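Local coordinates for UDP-4-amino-4,6-dideoxy-N-acetyl-beta-L-altrosamine transaminase (Helicobacter pylori, PDB 2FNU), which catalyses the pyridoxal-phosphate-dependent transamination of a UDP-linked 4-keto sugar in the biosynthesis of pseudaminic acid, the sialic-acid-like sugar that modifies flagellin, at residues K265-P268 with Y269-P272; S336-D339 with F340-E344; N352-L355 with E356-Q359. All blocks are in the same frame, centred on the assembly; numbering follows the deposited sequence.

Contact 1. Residues K265-P268 with Y269-P272; sequences KDNP and YFTP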
loop_
_atom_site.group_PDB
_atom_site.type_symbol
_atom_site.label_atom_id
_atom_site.label_comp_id
_atom_site.label_asym_id
_atom_site.label_seq_id
_atom_site.Cartn_x
_atom_site.Cartn_y
_atom_site.Cartn_z
ATOM N N LYS B 265 32.999 -0.798 26.090
ATOM C CA LYS B 265 34.376 -0.431 25.721
ATOM C C LYS B 265 35.352 -1.517 26.191
ATOM O O LYS B 265 35.304 -1.934 27.350
ATOM C CB LYS B 265 34.743 0.933 26.313
ATOM C CG LYS B 265 36.197 1.343 26.121
ATOM C CD LYS B 265 36.399 2.153 24.869
ATOM C CE LYS B 265 37.782 2.784 24.864
ATOM N NZ LYS B 265 37.909 3.795 23.782
ATOM N N ASP B 266 36.190 -1.984 25.259
ATOM C CA ASP B 266 37.228 -3.015 25.507
ATOM C C ASP B 266 36.698 -4.367 25.974
ATOM O O ASP B 266 37.450 -5.182 26.532
ATOM C CB ASP B 266 38.317 -2.520 26.476
ATOM C CG ASP B 266 39.045 -1.302 25.966
ATOM O OD1 ASP B 266 39.411 -0.456 26.802
ATOM O OD2 ASP B 266 39.240 -1.179 24.737
ATOM N N ASN B 267 35.413 -4.634 25.752
ATOM C CA ASN B 267 34.890 -5.949 26.106
ATOM C C ASN B 267 35.547 -7.018 25.210
ATOM O O ASN B 267 35.915 -6.742 24.059
ATOM C CB ASN B 267 33.359 -5.980 26.010
ATOM C CG ASN B 267 32.877 -6.294 24.620
ATOM O OD1 ASN B 267 32.789 -7.459 24.242
ATOM N ND2 ASN B 267 32.586 -5.266 23.840
ATOM N N PRO B 268 35.731 -8.232 25.748
ATOM C CA PRO B 268 36.400 -9.321 25.035
ATOM C C PRO B 268 35.546 -10.129 24.030
ATOM O O PRO B 268 36.084 -11.010 23.344
ATOM C CB PRO B 268 36.849 -10.234 26.181
ATOM C CG PRO B 268 35.806 -10.061 27.212
ATOM C CD PRO B 268 35.351 -8.617 27.120
ATOM N N TYR B 269 34.256 -9.810 23.904
ATOM C CA TYR B 269 33.311 -10.705 23.206
ATOM C C TYR B 269 32.861 -10.236 21.825
ATOM O O TYR B 269 32.605 -11.067 20.943
ATOM C CB TYR B 269 32.055 -10.903 24.039
ATOM C CG TYR B 269 32.310 -11.244 25.492
ATOM C CD1 TYR B 269 32.905 -12.454 25.859
ATOM C CD2 TYR B 269 31.957 -10.352 26.490
ATOM C CE1 TYR B 269 33.131 -12.765 27.204
ATOM C CE2 TYR B 269 32.173 -10.648 27.828
ATOM C CZ TYR B 269 32.756 -11.856 28.176
ATOM O OH TYR B 269 32.963 -12.145 29.508
ATOM N N PHE B 270 32.728 -8.924 21.644
ATOM C CA PHE B 270 32.169 -8.398 20.394
ATOM C C PHE B 270 32.605 -6.968 20.175
ATOM O O PHE B 270 33.064 -6.309 21.117
ATOM C CB PHE B 270 30.629 -8.471 20.397
ATOM C CG PHE B 270 29.992 -7.844 21.610
ATOM C CD1 PHE B 270 29.865 -6.454 21.720
ATOM C CD2 PHE B 270 29.534 -8.647 22.650
ATOM C CE1 PHE B 270 29.295 -5.882 22.855
ATOM C CE2 PHE B 270 28.971 -8.085 23.806
ATOM C CZ PHE B 270 28.842 -6.699 23.899
ATOM N N THR B 271 32.431 -6.492 18.943
ATOM C CA THR B 271 32.798 -5.126 18.559
ATOM C C THR B 271 31.530 -4.339 18.189
ATOM O O THR B 271 30.900 -4.653 17.192
ATOM C CB THR B 271 33.752 -5.154 17.337
ATOM O OG1 THR B 271 34.912 -5.950 17.655
ATOM C CG2 THR B 271 34.193 -3.745 16.924
ATOM N N PRO B 272 31.189 -3.290 18.969
ATOM C CA PRO B 272 30.087 -2.439 18.539
ATOM C C PRO B 272 30.520 -1.608 17.331
ATOM O O PRO B 272 31.684 -1.173 17.233
ATOM C CB PRO B 272 29.850 -1.512 19.737
ATOM C CG PRO B 272 30.658 -2.090 20.859
ATOM C CD PRO B 272 31.775 -2.830 20.242
HETATM O O HOH W 1 35.367 -4.694 22.086
#

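Contact 2. Residues S336-D339 with F340-E344; sequences SAED and FYHAE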
loop_
_atom_site.group_PDB
_atom_site.type_symbol
_atom_site.label_atom_id
_atom_site.label_comp_id
_atom_site.label_asym_id
_atom_site.label_seq_id
_atom_site.Cartn_x
_atom_site.Cartn_y
_atom_site.Cartn_z
ATOM N N SER B 336 32.357 -11.891 2.870
ATOM C CA SER B 336 32.082 -10.684 3.655
ATOM C C SER B 336 30.661 -10.664 4.191
ATOM O O SER B 336 30.431 -10.239 5.328
ATOM C CB SER B 336 32.381 -9.426 2.838
ATOM O OG SER B 336 31.602 -9.373 1.649
ATOM N N ALA B 337 29.714 -11.130 3.383
ATOM C CA ALA B 337 28.296 -11.136 3.794
ATOM C C ALA B 337 28.019 -12.244 4.812
ATOM O O ALA B 337 27.316 -12.044 5.811
ATOM C CB ALA B 337 27.386 -11.298 2.579
ATOM N N GLU B 338 28.559 -13.437 4.538
ATOM C CA GLU B 338 28.386 -14.581 5.444
ATOM C C GLU B 338 28.966 -14.294 6.829
ATOM O O GLU B 338 28.304 -14.542 7.852
ATOM C CB GLU B 338 29.048 -15.845 4.868
ATOM C CG GLU B 338 28.493 -16.287 3.510
ATOM C CD GLU B 338 27.058 -16.798 3.578
ATOM O OE1 GLU B 338 26.748 -17.599 4.486
ATOM O OE2 GLU B 338 26.240 -16.412 2.713
ATOM N N ASP B 339 30.193 -13.773 6.860
ATOM C CA ASP B 339 30.845 -13.453 8.140
ATOM C C ASP B 339 30.061 -12.378 8.887
ATOM O O ASP B 339 29.865 -12.497 10.098
ATOM C CB ASP B 339 32.297 -12.977 7.960
ATOM C CG ASP B 339 33.253 -14.090 7.510
ATOM O OD1 ASP B 339 32.895 -15.285 7.543
ATOM O OD2 ASP B 339 34.368 -13.731 7.095
ATOM N N PHE B 340 29.603 -11.341 8.168
ATOM C CA PHE B 340 28.839 -10.284 8.825
ATOM C C PHE B 340 27.542 -10.832 9.435
ATOM O O PHE B 340 27.208 -10.562 10.592
ATOM C CB PHE B 340 28.517 -9.154 7.838
ATOM C CG PHE B 340 27.861 -7.973 8.491
ATOM C CD1 PHE B 340 28.626 -6.955 9.038
ATOM C CD2 PHE B 340 26.466 -7.893 8.575
ATOM C CE1 PHE B 340 27.994 -5.865 9.670
ATOM C CE2 PHE B 340 25.837 -6.815 9.193
ATOM C CZ PHE B 340 26.607 -5.804 9.741
ATOM N N TYR B 341 26.796 -11.593 8.640
ATOM C CA TYR B 341 25.554 -12.202 9.136
ATOM C C TYR B 341 25.800 -13.083 10.360
ATOM O O TYR B 341 25.054 -13.026 11.334
ATOM C CB TYR B 341 24.939 -13.020 8.010
ATOM C CG TYR B 341 23.757 -13.889 8.359
ATOM C CD1 TYR B 341 22.626 -13.364 8.979
ATOM C CD2 TYR B 341 23.747 -15.237 7.997
ATOM C CE1 TYR B 341 21.512 -14.182 9.268
ATOM C CE2 TYR B 341 22.642 -16.060 8.270
ATOM C CZ TYR B 341 21.542 -15.527 8.905
ATOM O OH TYR B 341 20.451 -16.330 9.146
ATOM N N HIS B 342 26.850 -13.895 10.318
ATOM C CA HIS B 342 27.125 -14.776 11.446
ATOM C C HIS B 342 27.463 -13.967 12.685
ATOM O O HIS B 342 27.063 -14.323 13.786
ATOM C CB HIS B 342 28.239 -15.765 11.105
ATOM C CG HIS B 342 27.862 -16.708 10.010
ATOM N ND1 HIS B 342 28.791 -17.296 9.182
ATOM C CD2 HIS B 342 26.653 -17.161 9.603
ATOM C CE1 HIS B 342 28.172 -18.072 8.311
ATOM N NE2 HIS B 342 26.877 -18.007 8.542
ATOM N N ALA B 343 28.148 -12.846 12.488
ATOM C CA ALA B 343 28.637 -12.044 13.619
ATOM C C ALA B 343 27.586 -11.112 14.228
ATOM O O ALA B 343 27.647 -10.780 15.419
ATOM C CB ALA B 343 29.857 -11.228 13.199
ATOM N N GLU B 344 26.617 -10.670 13.427
ATOM C CA GLU B 344 25.825 -9.505 13.844
ATOM C C GLU B 344 24.637 -9.802 14.760
ATOM O O GLU B 344 23.882 -10.759 14.551
ATOM C CB GLU B 344 25.318 -8.753 12.602
ATOM C CG GLU B 344 24.858 -7.303 12.874
ATOM C CD GLU B 344 23.407 -7.168 13.357
ATOM O OE1 GLU B 344 22.586 -8.104 13.159
ATOM O OE2 GLU B 344 23.096 -6.085 13.933
HETATM O O HOH W 2 25.042 -18.525 6.546
HETATM O O HOH W 3 31.384 -17.021 8.746
#

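Contact 3. Residues N352-L355 with E356-Q359; sequences NLNL and ESVQ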
loop_
_atom_site.group_PDB
_atom_site.type_symbol
_atom_site.label_atom_id
_atom_site.label_comp_id
_atom_site.label_asym_id
_atom_site.label_seq_id
_atom_site.Cartn_x
_atom_site.Cartn_y
_atom_site.Cartn_z
ATOM N N ASN B 352 12.719 5.729 23.185
ATOM C CA ASN B 352 12.092 5.598 24.510
ATOM C C ASN B 352 12.836 4.679 25.463
ATOM O O ASN B 352 12.345 4.395 26.560
ATOM C CB ASN B 352 10.639 5.155 24.391
ATOM C CG ASN B 352 9.686 6.323 24.098
ATOM O OD1 ASN B 352 10.015 7.494 24.327
ATOM N ND2 ASN B 352 8.492 5.999 23.621
ATOM N N LEU B 353 14.017 4.227 25.060
ATOM C CA LEU B 353 14.828 3.360 25.899
ATOM C C LEU B 353 15.672 4.226 26.825
ATOM O O LEU B 353 16.654 4.836 26.388
ATOM C CB LEU B 353 15.715 2.494 25.000
ATOM C CG LEU B 353 16.343 1.236 25.590
ATOM C CD1 LEU B 353 15.267 0.249 26.040
ATOM C CD2 LEU B 353 17.275 0.621 24.541
ATOM N N ASN B 354 15.273 4.288 28.095
ATOM C CA ASN B 354 15.924 5.218 29.028
ATOM C C ASN B 354 17.292 4.729 29.506
ATOM O O ASN B 354 17.691 3.585 29.264
ATOM C CB ASN B 354 15.000 5.613 30.193
ATOM C CG ASN B 354 14.702 4.465 31.142
ATOM O OD1 ASN B 354 15.406 3.460 31.167
ATOM N ND2 ASN B 354 13.662 4.624 31.954
ATOM N N LEU B 355 18.007 5.608 30.187
ATOM C CA LEU B 355 19.376 5.320 30.578
ATOM C C LEU B 355 19.498 4.060 31.431
ATOM O O LEU B 355 20.373 3.223 31.205
ATOM C CB LEU B 355 19.970 6.542 31.292
ATOM C CG LEU B 355 21.351 6.415 31.926
ATOM C CD1 LEU B 355 22.374 6.087 30.875
ATOM C CD2 LEU B 355 21.712 7.705 32.626
ATOM N N GLU B 356 18.617 3.928 32.414
ATOM C CA GLU B 356 18.649 2.785 33.316
ATOM C C GLU B 356 18.417 1.492 32.529
ATOM O O GLU B 356 19.068 0.474 32.766
ATOM C CB GLU B 356 17.574 2.951 34.396
ATOM C CG GLU B 356 17.458 1.777 35.357
ATOM C CD GLU B 356 16.490 2.057 36.481
ATOM O OE1 GLU B 356 15.280 2.183 36.193
ATOM O OE2 GLU B 356 16.952 2.146 37.647
ATOM N N SER B 357 17.499 1.540 31.572
ATOM C CA SER B 357 17.232 0.372 30.748
ATOM C C SER B 357 18.447 -0.023 29.930
ATOM O O SER B 357 18.802 -1.204 29.858
ATOM C CB SER B 357 16.058 0.648 29.817
ATOM O OG SER B 357 14.859 0.714 30.580
ATOM N N VAL B 358 19.097 0.956 29.312
ATOM C CA VAL B 358 20.291 0.643 28.524
ATOM C C VAL B 358 21.399 0.051 29.405
ATOM O O VAL B 358 22.071 -0.908 29.020
ATOM C CB VAL B 358 20.819 1.864 27.740
ATOM C CG1 VAL B 358 22.065 1.495 26.897
ATOM C CG2 VAL B 358 19.741 2.389 26.818
ATOM N N GLN B 359 21.593 0.636 30.589
ATOM C CA GLN B 359 22.605 0.099 31.505
ATOM C C GLN B 359 22.274 -1.335 31.878
ATOM O O GLN B 359 23.162 -2.178 31.930
ATOM C CB GLN B 359 22.690 0.960 32.763
ATOM C CG GLN B 359 23.235 2.351 32.452
ATOM C CD GLN B 359 22.908 3.393 33.520
ATOM O OE1 GLN B 359 21.935 3.253 34.278
ATOM N NE2 GLN B 359 23.716 4.453 33.577
HETATM O O HOH W 4 13.091 2.382 28.879
HETATM O O HOH W 5 13.798 1.921 33.860
#

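Contact 1. Residues K265-P268 with Y269-P272
The side chain of Asn267 turns its CG between its own backbone N and carbonyl carbon (chi1 86°), a rotation that folds the amide back over the chain segment that follows and sets it against Phe270, whose CG takes the same kind of position. Asn267 OD1 then accepts twice: from Tyr269 N at 2.8 Å, with the donor tilted from the carbonyl plane, and from Phe270 N at 3.0 Å, this time in that plane and on a lone pair. The other end of the amide gives Asn267 ND2 to Phe270 O at 3.0 Å, a more bent bond of 137°. With both its oxygen and its nitrogen engaged on neighbouring peptide groups, the amide is fixed in its flip. It also lies over one face of the Phe270 ring, OD1 sitting 3.7 Å above the ring plane near the centre, the two planes 44° apart. An Asx turn with a further bond to Phe270 N results; in the loop that follows helix 246-264, it delivers the chain into strand 270-272, an outer strand of the three-stranded antiparallel sheet within this chain. Asn267 ND2 also bonds Phe264 O at the end of that helix, while the Phe270 ring meets Phe264 edge-to-face and reaches Phe369 of helix 355-370. Pro268 runs alongside Tyr269, and its CG stands 3.6 Å from the centroid of the tyrosine ring, almost on the ring normal, in a CH-pi contact. One water donates to both Asn267 O and Phe270 O, bridging the carbonyls of the first and last residues of the turn.

Contact 2. Residues S336-D339 with F340-E344
The imidazole of His342 has one face laid against the backbone carbonyl of Glu338, whose O sits 3.0 Å above the ring plane, displaced toward the rim. At the ring edge, in plane, a water lies 2.6 Å from His342 ND1 and donates to Asp339 OD1; a second water, 2.8 Å from His342 NE2, donates to Glu338 OE1. This second water also lies in the plane of the Tyr341 ring, at its edge. Both imidazole nitrogens are thus linked through water to acidic side chains three and four residues back along the helix. The Glu338 carboxylate stands steeply to the imidazole, the planes 76° apart, and its OE1 remains 4.1 Å from His342 NE2, so the water takes the place of a direct bond. A sharp bend at chi2 (-68°) curls the glutamate chain round to present OE1 there. These i to i+3 and i to i+4 relations belong to helix 335-343, which leads directly into strand 344-347 of the three-stranded antiparallel sheet. Its backbone bonds run from Phe340 N to Ser336 O through to Ala343 N to Asp339 O; the bond from Tyr341 N to Ala337 O is the straightest, at 170°. Glu338 O meets His342 twice, accepting from its backbone N at 2.9 Å and lying against its ring. Each carboxylate has a further partner: Glu338 OE2 bonds Tyr320 OH and Gln321 NE2, and Asp339 OD2 forms a salt bridge with Lys335. Phe340 packs on Leu289 of strand 286-290 and meets Tyr130 edge-to-face. The substrate site is close: the Tyr341 side chain lies about 4 Å from that of Val314, and Glu344 OE1 accepts from His315 N.

Contact 3. Residues N352-L355 with E356-Q359
From CB of Asn354 the side chain reaches forward over the first turn of the helix to Ser357, because its CG lies between the backbone N and the carbonyl carbon (chi1 68°). CG itself comes no closer than 3.8 Å to Ser357 OG, and the direct contact is made beyond it by OD1. Asn354 OD1 accepts from Ser357 N at 2.9 Å, the donor standing nearly in line with the C=O bond, and also from Ser357 OG, which approaches from above the carbonyl plane at an equal 2.9 Å. ND2 leads the other way, through a weak bond to a water that donates to Glu356 OE1. Asn354 is thus the N-cap of helix 355-370, its oxygen taking up an amide N-H of the first turn. Another water accepts from Asn354 N and donates to Ser357 OG, which ties the serine hydroxyl to the backbone of the cap as well as to its side chain. Regular helical bonding starts with Val358 N to Asn354 O at 3.0 Å.

Across the cap, Leu353 and Val358 form a hydrophobic staple: the residue before the N-cap crosses the one four places after it at about a right angle, Leu353 CG resting 3.8 Å from Val358 CG2, while Leu353 CD1 touches Ser357 CB. Leu355 crosses the Gln359 side chain at a slant, Leu355 CD1 lying 3.4 Å from Gln359 NE2, and also touches Thr259 of helix 246-264. Val358 packs on Ala256, Thr259 and Tyr260 of the same helix, and Leu353 and Ser357 both touch Phe4 of strand 4-5, so the start of helix 355-370 rests against both helix 246-264 and the N-terminal strand.

How the contacts relate
The three contacts follow one another along the C-terminal part of the chain. Contact 1 links helix 246-264 to strand 270-272, contact 2 spans helix 335-343 as it enters strand 344-347, and contact 3 opens helix 355-370 after that strand. Strands 270-272 and 344-347 are the outer strands of one antiparallel sheet, with 286-290 between them; contacts 1 and 2 lie at its opposite edges, centres about 17 Å apart. Contacts 1 and 3, about 19 Å apart between centres, both involve the packed helices 246-264 and 355-370; contacts 2 and 3 are about 28 Å apart. None touches another. They mark transitions between sheet and helices, contact 2 lying beside substrate-binding residues Val314 and His315.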